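Side-chain contacts in gamma-resorcylate decarboxylase (Polaromonas, PDB 4QRO), which probably removes the carboxyl group of gamma-resorcylate (2,6-dihydroxybenzoate) to give resorcinol, at a site that holds a manganese ion: residues A[9-14]-A[82-87]; A[161-166]-A[194-199]; A[222-227]-A[251-256]. One frame throughout, in Å; residues are numbered along the deposited sequence.

Contact 1: residues A[9-14]-A[82-87]; sequences EHFATE and DFLAEQ. With MN (manganese (II) ion), chain K.
Phe-11 sets its CG between its backbone N and carbonyl carbon (chi1 71°), and the ring projects from the strand toward helix 70-90. Phe-83 on that helix turns CG opposite its own N (chi1 170°), which lays its ring beside Phe-11. The contact belongs to the amidohydrolase (beta/alpha)8 barrel. It joins the C-terminal end of the first strand, 4-11, to an outer helix. The two rings are inclined to each other at 43°, so they neither stack nor form a T. Phe-11 CE1 comes to the edge of the Phe-83 ring, near its plane, and lies 3.9 Å from Phe-83 CD2. The CE2 and CZ atoms of the Phe-11 ring meet Leu-84. Both methyls of Leu-84, CD1 and CD2, approach Phe-11 CE2 together, each at 3.8 Å. Gln-87, one turn along the helix, lays its CG 3.7 Å above one face of the Phe-83 ring. Thr-13 is the N-cap of the next helix. Its OG1 caps a backbone N there, while its methyl CG2 sits 3.8 Å from Phe-83 CD2. The neighbour of Phe-11 serves the metal site, which Glu-8, His-164 and Asp-287 share. That neighbour is His-10, whose NE2 binds the manganese ion at 2.2 Å.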
loop_
_atom_site.group_PDB
_atom_site.type_symbol
_atom_site.label_atom_id
_atom_site.label_comp_id
_atom_site.label_asym_id
_atom_site.label_seq_id
_atom_site.Cartn_x
_atom_site.Cartn_y
_atom_site.Cartn_z
ATOM N N GLU A 9 -2.194 7.300 -20.697
ATOM C CA GLU A 9 -2.445 8.561 -21.343
ATOM C C GLU A 9 -3.924 8.503 -21.767
ATOM O O GLU A 9 -4.330 7.717 -22.646
ATOM C CB GLU A 9 -1.504 8.764 -22.559
ATOM C CG GLU A 9 -0.049 8.241 -22.421
ATOM C CD GLU A 9 0.739 8.826 -21.246
ATOM O OE1 GLU A 9 1.368 8.041 -20.466
ATOM O OE2 GLU A 9 0.753 10.070 -21.087
ATOM N N HIS A 10 -4.731 9.290 -21.084
ATOM C CA HIS A 10 -6.153 9.106 -21.104
ATOM C C HIS A 10 -6.873 10.124 -21.972
ATOM O O HIS A 10 -6.418 11.248 -22.141
ATOM C CB HIS A 10 -6.718 9.216 -19.690
ATOM C CG HIS A 10 -6.132 8.253 -18.707
ATOM N ND1 HIS A 10 -6.362 6.894 -18.768
ATOM C CD2 HIS A 10 -5.396 8.466 -17.589
ATOM C CE1 HIS A 10 -5.754 6.304 -17.752
ATOM N NE2 HIS A 10 -5.175 7.237 -17.014
ATOM N N PHE A 11 -8.047 9.721 -22.449
ATOM C CA PHE A 11 -8.972 10.620 -23.142
ATOM C C PHE A 11 -10.385 10.224 -22.719
ATOM O O PHE A 11 -10.604 9.169 -22.069
ATOM C CB PHE A 11 -8.833 10.469 -24.669
ATOM C CG PHE A 11 -9.382 9.164 -25.189
ATOM C CD1 PHE A 11 -10.720 9.047 -25.556
ATOM C CD2 PHE A 11 -8.590 8.030 -25.215
ATOM C CE1 PHE A 11 -11.245 7.844 -25.974
ATOM C CE2 PHE A 11 -9.096 6.821 -25.654
ATOM C CZ PHE A 11 -10.440 6.722 -26.014
ATOM N N ALA A 12 -11.353 11.052 -23.091
ATOM C CA ALA A 12 -12.766 10.739 -22.834
ATOM C C ALA A 12 -13.605 10.994 -24.080
ATOM O O ALA A 12 -13.223 11.798 -24.938
ATOM C CB ALA A 12 -13.294 11.572 -21.691
ATOM N N THR A 13 -14.719 10.276 -24.176
ATOM C CA THR A 13 -15.804 10.661 -25.082
ATOM C C THR A 13 -16.816 11.486 -24.278
ATOM O O THR A 13 -16.758 11.515 -23.038
ATOM C CB THR A 13 -16.478 9.431 -25.722
ATOM O OG1 THR A 13 -17.031 8.595 -24.699
ATOM C CG2 THR A 13 -15.463 8.631 -26.519
ATOM N N GLU A 14 -17.723 12.193 -24.960
ATOM C CA GLU A 14 -18.782 12.935 -24.238
ATOM C C GLU A 14 -19.568 11.975 -23.338
ATOM O O GLU A 14 -19.941 12.301 -22.223
ATOM C CB GLU A 14 -19.714 13.686 -25.206
ATOM C CG GLU A 14 -19.142 15.017 -25.723
ATOM C CD GLU A 14 -18.978 16.093 -24.635
ATOM O OE1 GLU A 14 -19.537 15.939 -23.526
ATOM O OE2 GLU A 14 -18.290 17.115 -24.889
ATOM N N ASP A 82 -14.131 2.137 -31.360
ATOM C CA ASP A 82 -14.238 2.625 -32.748
ATOM C C ASP A 82 -13.777 4.085 -32.855
ATOM O O ASP A 82 -13.077 4.436 -33.781
ATOM C CB ASP A 82 -15.664 2.506 -33.301
ATOM C CG ASP A 82 -16.068 1.068 -33.600
ATOM O OD1 ASP A 82 -15.192 0.230 -33.891
ATOM O OD2 ASP A 82 -17.281 0.780 -33.545
ATOM N N PHE A 83 -14.185 4.923 -31.907
ATOM C CA PHE A 83 -13.746 6.316 -31.860
ATOM C C PHE A 83 -12.234 6.409 -31.722
ATOM O O PHE A 83 -11.607 7.161 -32.437
ATOM C CB PHE A 83 -14.394 7.041 -30.698
ATOM C CG PHE A 83 -13.827 8.405 -30.417
ATOM C CD1 PHE A 83 -14.195 9.498 -31.185
ATOM C CD2 PHE A 83 -12.951 8.603 -29.356
ATOM C CE1 PHE A 83 -13.713 10.766 -30.906
ATOM C CE2 PHE A 83 -12.456 9.868 -29.075
ATOM C CZ PHE A 83 -12.832 10.949 -29.849
ATOM N N LEU A 84 -11.669 5.629 -30.808
ATOM C CA LEU A 84 -10.232 5.605 -30.607
ATOM C C LEU A 84 -9.475 5.144 -31.886
ATOM O O LEU A 84 -8.495 5.776 -32.278
ATOM C CB LEU A 84 -9.900 4.727 -29.407
ATOM C CG LEU A 84 -8.413 4.579 -29.117
ATOM C CD1 LEU A 84 -7.717 5.936 -29.104
ATOM C CD2 LEU A 84 -8.257 3.849 -27.789
ATOM N N ALA A 85 -9.958 4.091 -32.549
ATOM C CA ALA A 85 -9.376 3.655 -33.836
ATOM C C ALA A 85 -9.312 4.763 -34.906
ATOM O O ALA A 85 -8.293 4.896 -35.593
ATOM C CB ALA A 85 -10.123 2.465 -34.381
ATOM N N GLU A 86 -10.403 5.517 -35.044
ATOM C CA GLU A 86 -10.492 6.690 -35.944
ATOM C C GLU A 86 -9.466 7.753 -35.586
ATOM O O GLU A 86 -8.812 8.298 -36.467
ATOM C CB GLU A 86 -11.906 7.311 -35.903
ATOM C CG GLU A 86 -12.968 6.451 -36.567
ATOM C CD GLU A 86 -14.376 6.785 -36.112
ATOM O OE1 GLU A 86 -15.241 5.891 -36.195
ATOM O OE2 GLU A 86 -14.621 7.929 -35.665
ATOM N N GLN A 87 -9.312 8.026 -34.287
ATOM C CA GLN A 87 -8.379 9.032 -33.829
ATOM C C GLN A 87 -6.926 8.584 -34.078
ATOM O O GLN A 87 -6.120 9.360 -34.571
ATOM C CB GLN A 87 -8.618 9.362 -32.339
ATOM C CG GLN A 87 -9.989 9.995 -32.083
ATOM C CD GLN A 87 -10.166 11.336 -32.797
ATOM O OE1 GLN A 87 -9.375 12.255 -32.614
ATOM N NE2 GLN A 87 -11.194 11.437 -33.630
HETATM MN MN MN K . -4.565 7.081 -14.861
#

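Contact 2: residues A[161-166]-A[194-199]; sequences FYLHPR and AVHALR. With MN (manganese (II) ion), chain K; 38L (2-nitrobenzene-1,3-diol), chain M.
Leu-163 reaches from strand 161-164 to helix 188-202, and its side chain carries the whole contact. Its CB points toward the helix. CG lies opposite the backbone N (chi1 175°), which carries the branch point onward to His-196 and Ala-197. There the two methyls part. CD1 sits over one face of the His-196 imidazole, 4.1 Å from the ring centroid and 15° off the ring normal, a CH-pi contact. CD2 goes to the helix backbone instead. It lies 3.8 Å from Ala-197 N and 3.9 Å from His-196 CB, with Ala-197 CB a little farther off at 4.2 Å. The polar end of His-196 is held elsewhere, by a hydrogen bond between NE2 and Tyr-142 N, and Tyr-141 meets the ring edge-to-face. This is packing inside a beta-alpha-beta crossover of the (beta/alpha)8 barrel. The chain leaves strand 161-164, runs through helix 188-202 and returns in strand 214-216, parallel and adjacent. The residue after Leu-163 serves the active site. His-164 NE2 binds the manganese ion at 2.3 Å. Its ND1 donates a bent hydrogen bond of 137° to a lone pair of Pro-165 O, in the carbonyl plane, though that oxygen stands out of the plane of the His-164 ring. The bond restrains the rotation of the imidazole, and Pro-165 CD lies over one ring face. The inhibitor 2-nitrobenzene-1,3-diol grips the same ion through OAI, an oxygen on its ring, at 2.2 Å and through the nitro oxygen OAK at 2.4 Å. OAI also lies at the edge of the His-164 ring. Arg-229 and Asn-234 of the second subunit hydrogen-bond to the inhibitor.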
loop_
_atom_site.group_PDB
_atom_site.type_symbol
_atom_site.label_atom_id
_atom_site.label_comp_id
_atom_site.label_asym_id
_atom_site.label_seq_id
_atom_site.Cartn_x
_atom_site.Cartn_y
_atom_site.Cartn_z
ATOM N N PHE A 161 -2.303 -6.474 -20.459
ATOM C CA PHE A 161 -3.558 -6.010 -19.844
ATOM C C PHE A 161 -3.134 -5.036 -18.764
ATOM O O PHE A 161 -2.393 -5.431 -17.873
ATOM C CB PHE A 161 -4.296 -7.237 -19.262
ATOM C CG PHE A 161 -5.601 -6.940 -18.551
ATOM C CD1 PHE A 161 -5.612 -6.414 -17.252
ATOM C CD2 PHE A 161 -6.815 -7.257 -19.135
ATOM C CE1 PHE A 161 -6.790 -6.151 -16.596
ATOM C CE2 PHE A 161 -8.010 -7.025 -18.459
ATOM C CZ PHE A 161 -7.999 -6.474 -17.194
ATOM N N TYR A 162 -3.603 -3.797 -18.856
ATOM C CA TYR A 162 -3.243 -2.716 -17.922
ATOM C C TYR A 162 -4.329 -2.679 -16.888
ATOM O O TYR A 162 -5.477 -2.360 -17.199
ATOM C CB TYR A 162 -3.158 -1.381 -18.665
ATOM C CG TYR A 162 -2.317 -0.313 -17.997
ATOM C CD1 TYR A 162 -2.575 0.102 -16.690
ATOM C CD2 TYR A 162 -1.266 0.310 -18.695
ATOM C CE1 TYR A 162 -1.798 1.082 -16.091
ATOM C CE2 TYR A 162 -0.479 1.289 -18.103
ATOM C CZ TYR A 162 -0.744 1.671 -16.801
ATOM O OH TYR A 162 0.045 2.668 -16.235
ATOM N N LEU A 163 -3.989 -3.035 -15.647
ATOM C CA LEU A 163 -4.962 -3.059 -14.581
ATOM C C LEU A 163 -4.826 -1.701 -13.896
ATOM O O LEU A 163 -3.896 -1.472 -13.127
ATOM C CB LEU A 163 -4.693 -4.242 -13.633
ATOM C CG LEU A 163 -5.602 -4.295 -12.385
ATOM C CD1 LEU A 163 -7.042 -4.588 -12.749
ATOM C CD2 LEU A 163 -5.093 -5.338 -11.385
ATOM N N HIS A 164 -5.727 -0.788 -14.237
ATOM C CA HIS A 164 -5.669 0.615 -13.812
ATOM C C HIS A 164 -6.568 0.762 -12.593
ATOM O O HIS A 164 -7.437 -0.097 -12.340
ATOM C CB HIS A 164 -6.159 1.500 -14.985
ATOM C CG HIS A 164 -6.114 2.971 -14.736
ATOM N ND1 HIS A 164 -7.175 3.666 -14.194
ATOM C CD2 HIS A 164 -5.153 3.889 -14.997
ATOM C CE1 HIS A 164 -6.860 4.945 -14.127
ATOM N NE2 HIS A 164 -5.644 5.107 -14.609
ATOM N N PRO A 165 -6.365 1.823 -11.799
ATOM C CA PRO A 165 -7.274 1.939 -10.648
ATOM C C PRO A 165 -8.706 2.356 -10.920
ATOM O O PRO A 165 -9.052 2.843 -12.011
ATOM C CB PRO A 165 -6.614 3.035 -9.778
ATOM C CG PRO A 165 -5.192 3.067 -10.211
ATOM C CD PRO A 165 -5.217 2.744 -11.681
ATOM N N ARG A 166 -9.523 2.136 -9.898
ATOM C CA ARG A 166 -10.783 2.833 -9.681
ATOM C C ARG A 166 -10.918 2.894 -8.167
ATOM O O ARG A 166 -10.162 2.227 -7.427
ATOM C CB ARG A 166 -11.993 2.106 -10.306
ATOM C CG ARG A 166 -12.291 0.747 -9.668
ATOM C CD ARG A 166 -13.585 0.121 -10.152
ATOM N NE ARG A 166 -14.736 0.961 -9.857
ATOM C CZ ARG A 166 -15.936 0.825 -10.411
ATOM N NH1 ARG A 166 -16.156 -0.135 -11.310
ATOM N NH2 ARG A 166 -16.912 1.668 -10.073
ATOM N N ALA A 194 -3.476 -2.650 -5.965
ATOM C CA ALA A 194 -2.525 -3.587 -5.384
ATOM C C ALA A 194 -3.218 -4.876 -4.968
ATOM O O ALA A 194 -2.719 -5.955 -5.244
ATOM C CB ALA A 194 -1.805 -2.954 -4.191
ATOM N N VAL A 195 -4.373 -4.777 -4.301
ATOM C CA VAL A 195 -5.071 -5.984 -3.854
ATOM C C VAL A 195 -5.646 -6.791 -5.020
ATOM O O VAL A 195 -5.529 -8.013 -5.041
ATOM C CB VAL A 195 -6.138 -5.662 -2.798
ATOM C CG1 VAL A 195 -6.966 -6.894 -2.484
ATOM C CG2 VAL A 195 -5.433 -5.173 -1.531
ATOM N N HIS A 196 -6.193 -6.109 -6.021
ATOM C CA HIS A 196 -6.671 -6.807 -7.208
ATOM C C HIS A 196 -5.519 -7.585 -7.875
ATOM O O HIS A 196 -5.675 -8.775 -8.243
ATOM C CB HIS A 196 -7.297 -5.808 -8.149
ATOM C CG HIS A 196 -8.230 -6.408 -9.154
ATOM N ND1 HIS A 196 -9.286 -5.692 -9.691
ATOM C CD2 HIS A 196 -8.298 -7.649 -9.694
ATOM C CE1 HIS A 196 -9.951 -6.468 -10.532
ATOM N NE2 HIS A 196 -9.364 -7.654 -10.557
ATOM N N ALA A 197 -4.357 -6.939 -8.008
ATOM C CA ALA A 197 -3.189 -7.583 -8.649
ATOM C C ALA A 197 -2.746 -8.796 -7.835
ATOM O O ALA A 197 -2.442 -9.847 -8.393
ATOM C CB ALA A 197 -2.054 -6.598 -8.803
ATOM N N LEU A 198 -2.729 -8.653 -6.510
ATOM C CA LEU A 198 -2.391 -9.779 -5.634
ATOM C C LEU A 198 -3.390 -10.919 -5.691
ATOM O O LEU A 198 -3.001 -12.078 -5.617
ATOM C CB LEU A 198 -2.220 -9.307 -4.189
ATOM C CG LEU A 198 -0.974 -8.471 -3.887
ATOM C CD1 LEU A 198 -1.037 -7.841 -2.493
ATOM C CD2 LEU A 198 0.297 -9.309 -4.051
ATOM N N ARG A 199 -4.677 -10.602 -5.804
ATOM C CA ARG A 199 -5.701 -11.614 -6.053
ATOM C C ARG A 199 -5.388 -12.414 -7.325
ATOM O O ARG A 199 -5.445 -13.645 -7.299
ATOM C CB ARG A 199 -7.104 -11.007 -6.110
ATOM C CG ARG A 199 -7.611 -10.484 -4.774
ATOM C CD ARG A 199 -8.987 -9.824 -4.887
ATOM N NE ARG A 199 -9.995 -10.685 -5.531
ATOM C CZ ARG A 199 -11.208 -10.951 -5.034
ATOM N NH1 ARG A 199 -11.624 -10.421 -3.871
ATOM N NH2 ARG A 199 -12.031 -11.745 -5.714
HETATM MN MN MN K . -4.565 7.081 -14.861
HETATM O OAK 38L M . -4.520 7.250 -12.520
HETATM N NAG 38L M . -4.729 8.203 -11.820
HETATM O OAJ 38L M . -4.089 8.312 -10.776
HETATM C CAA 38L M . -5.693 9.161 -12.219
HETATM C CAF 38L M . -5.936 10.233 -11.364
HETATM O OAH 38L M . -4.910 10.766 -10.643
HETATM C CAE 38L M . -7.221 10.763 -11.243
HETATM C CAD 38L M . -8.262 10.263 -12.017
HETATM C CAC 38L M . -7.993 9.310 -12.997
HETATM C CAB 38L M . -6.705 8.792 -13.129
HETATM O OAI 38L M . -6.449 7.908 -14.142
#

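Contact 3: residues A[222-227]-A[251-256]; sequences GLPYSM and DYFNEN
The Phe-253 ring has the methyl of Met-227 on one face and Pro-224 at its edge. Met-227 CE lies 3.8 Å from the ring centroid and 21° off the normal, a CH-pi contact. It is shifted toward the root of the ring, and CE to Phe-253 CG is 3.6 Å. The sulfur takes a more oblique place, with SD 5.0 Å from the centroid, so this is also a Met-aromatic contact. Pro-224 CG sits near the ring plane, 4.0 Å from Phe-253 CZ. Leu-223 comes in obliquely beside it, with CB 3.9 Å from the same CZ. Leu-223 CD1 touches the neighbouring rim atom, at 3.9 Å from Phe-253 CE1. Phe-253 reaches these residues because its CG stands opposite the backbone N (chi1 -168°), which extends the ring across the gap between the helices. Met-227 is bent at both chi2 and chi3, and these bends fold its methyl back over the ring. The two helices follow each other in the crossover of the (beta/alpha)8 barrel that leads from strand 214-216 to strand 257-260. Their short segments run roughly antiparallel, at 142°, and their axes come no closer than 12.0 Å. The large ring spans much of this separation. Met-201 of helix 188-202 and Ile-277 also pack against Phe-253. Leu-223 touches Ala-194 and Leu-198 of helix 188-202. Tyr-225 serves the dimer interface: its OH is hydrogen-bonded to Met-219 O of the second subunit, and its own O to Thr-269 OG1 of that subunit.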
loop_
_atom_site.group_PDB
_atom_site.type_symbol
_atom_site.label_atom_id
_atom_site.label_comp_id
_atom_site.label_asym_id
_atom_site.label_seq_id
_atom_site.Cartn_x
_atom_site.Cartn_y
_atom_site.Cartn_z
ATOM N N GLY A 222 2.521 0.594 -4.682
ATOM C CA GLY A 222 3.115 0.205 -3.387
ATOM C C GLY A 222 3.704 -1.207 -3.314
ATOM O O GLY A 222 4.399 -1.553 -2.354
ATOM N N LEU A 223 3.437 -2.051 -4.310
ATOM C CA LEU A 223 3.827 -3.466 -4.211
ATOM C C LEU A 223 5.330 -3.694 -3.959
ATOM O O LEU A 223 5.666 -4.578 -3.174
ATOM C CB LEU A 223 3.347 -4.268 -5.446
ATOM C CG LEU A 223 1.815 -4.498 -5.508
ATOM C CD1 LEU A 223 1.393 -5.033 -6.870
ATOM C CD2 LEU A 223 1.294 -5.443 -4.424
ATOM N N PRO A 224 6.235 -2.947 -4.651
ATOM C CA PRO A 224 7.671 -3.288 -4.490
ATOM C C PRO A 224 8.205 -3.153 -3.044
ATOM O O PRO A 224 9.028 -3.957 -2.592
ATOM C CB PRO A 224 8.363 -2.302 -5.432
ATOM C CG PRO A 224 7.373 -2.140 -6.551
ATOM C CD PRO A 224 6.029 -2.108 -5.851
ATOM N N TYR A 225 7.693 -2.170 -2.327
ATOM C CA TYR A 225 8.139 -1.860 -0.967
ATOM C C TYR A 225 7.803 -2.983 -0.015
ATOM O O TYR A 225 8.561 -3.264 0.908
ATOM C CB TYR A 225 7.470 -0.553 -0.487
ATOM C CG TYR A 225 8.023 0.045 0.790
ATOM C CD1 TYR A 225 9.098 0.950 0.749
ATOM C CD2 TYR A 225 7.458 -0.253 2.032
ATOM C CE1 TYR A 225 9.606 1.524 1.912
ATOM C CE2 TYR A 225 7.972 0.314 3.199
ATOM C CZ TYR A 225 9.039 1.203 3.133
ATOM O OH TYR A 225 9.560 1.815 4.289
ATOM N N SER A 226 6.625 -3.572 -0.195
ATOM C CA SER A 226 6.104 -4.564 0.714
ATOM C C SER A 226 6.172 -6.000 0.153
ATOM O O SER A 226 5.660 -6.939 0.797
ATOM C CB SER A 226 4.656 -4.214 1.100
ATOM O OG SER A 226 4.579 -2.930 1.692
ATOM N N MET A 227 6.793 -6.186 -1.010
ATOM C CA MET A 227 6.762 -7.494 -1.676
ATOM C C MET A 227 7.490 -8.572 -0.849
ATOM O O MET A 227 6.995 -9.705 -0.718
ATOM C CB MET A 227 7.329 -7.399 -3.115
ATOM C CG MET A 227 7.242 -8.687 -3.922
ATOM S SD MET A 227 5.604 -9.435 -4.082
ATOM C CE MET A 227 4.711 -8.109 -4.905
ATOM N N ASP A 251 7.395 -14.411 -7.333
ATOM C CA ASP A 251 7.693 -15.081 -8.615
ATOM C C ASP A 251 6.778 -14.564 -9.730
ATOM O O ASP A 251 7.249 -14.231 -10.809
ATOM C CB ASP A 251 7.572 -16.615 -8.504
ATOM C CG ASP A 251 8.642 -17.231 -7.602
ATOM O OD1 ASP A 251 9.779 -16.750 -7.605
ATOM O OD2 ASP A 251 8.330 -18.180 -6.867
ATOM N N TYR A 252 5.486 -14.442 -9.453
ATOM C CA TYR A 252 4.518 -13.948 -10.465
ATOM C C TYR A 252 4.685 -12.460 -10.728
ATOM O O TYR A 252 4.596 -11.993 -11.855
ATOM C CB TYR A 252 3.079 -14.269 -10.028
ATOM C CG TYR A 252 2.896 -15.751 -9.716
ATOM C CD1 TYR A 252 3.029 -16.711 -10.719
ATOM C CD2 TYR A 252 2.642 -16.182 -8.428
ATOM C CE1 TYR A 252 2.871 -18.055 -10.450
ATOM C CE2 TYR A 252 2.500 -17.522 -8.137
ATOM C CZ TYR A 252 2.607 -18.457 -9.152
ATOM O OH TYR A 252 2.477 -19.795 -8.854
ATOM N N PHE A 253 4.994 -11.714 -9.684
ATOM C CA PHE A 253 5.302 -10.301 -9.836
ATOM C C PHE A 253 6.491 -10.100 -10.771
ATOM O O PHE A 253 6.461 -9.260 -11.703
ATOM C CB PHE A 253 5.590 -9.705 -8.440
ATOM C CG PHE A 253 5.653 -8.202 -8.409
ATOM C CD1 PHE A 253 4.584 -7.437 -8.852
ATOM C CD2 PHE A 253 6.780 -7.544 -7.880
ATOM C CE1 PHE A 253 4.645 -6.040 -8.812
ATOM C CE2 PHE A 253 6.833 -6.158 -7.841
ATOM C CZ PHE A 253 5.769 -5.404 -8.301
ATOM N N ASN A 254 7.550 -10.871 -10.537
ATOM C CA ASN A 254 8.780 -10.699 -11.290
ATOM C C ASN A 254 8.629 -11.156 -12.731
ATOM O O ASN A 254 9.245 -10.589 -13.612
ATOM C CB ASN A 254 9.939 -11.483 -10.689
ATOM C CG ASN A 254 10.520 -10.837 -9.432
ATOM O OD1 ASN A 254 11.298 -11.475 -8.709
ATOM N ND2 ASN A 254 10.171 -9.616 -9.177
ATOM N N GLU A 255 7.827 -12.197 -12.934
ATOM C CA GLU A 255 7.687 -12.819 -14.252
ATOM C C GLU A 255 6.553 -12.316 -15.152
ATOM O O GLU A 255 6.663 -12.430 -16.374
ATOM C CB GLU A 255 7.590 -14.321 -14.100
ATOM C CG GLU A 255 8.907 -14.956 -13.696
ATOM C CD GLU A 255 8.734 -16.381 -13.236
ATOM O OE1 GLU A 255 7.653 -16.973 -13.454
ATOM O OE2 GLU A 255 9.687 -16.910 -12.647
ATOM N N ASN A 256 5.470 -11.816 -14.560
ATOM C CA ASN A 256 4.243 -11.488 -15.301
ATOM C C ASN A 256 3.857 -10.018 -15.263
ATOM O O ASN A 256 2.922 -9.619 -15.939
ATOM C CB ASN A 256 3.091 -12.353 -14.751
ATOM C CG ASN A 256 3.306 -13.836 -15.014
ATOM O OD1 ASN A 256 3.777 -14.578 -14.139
ATOM N ND2 ASN A 256 3.001 -14.273 -16.236
#

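From the N terminus, the chain closes three loops in series, and none nests in or crosses another. Contact 1 closes the longest, bringing helix 70-90 back to the end of the first strand. Contact 2 closes a shorter loop between strand 161-164 and the helix that follows it. Contact 3 joins two successive helices before strand 257-260. Contacts 1 and 2 meet at the manganese ion, where His-10 NE2 and His-164 NE2 lie 3.2 Å apart, although their centres are about 22 Å apart. Contacts 2 and 3 touch through Leu-198 and Leu-223, and both reach the second subunit. Contacts 1 and 3 lie on opposite sides of the chain's centre.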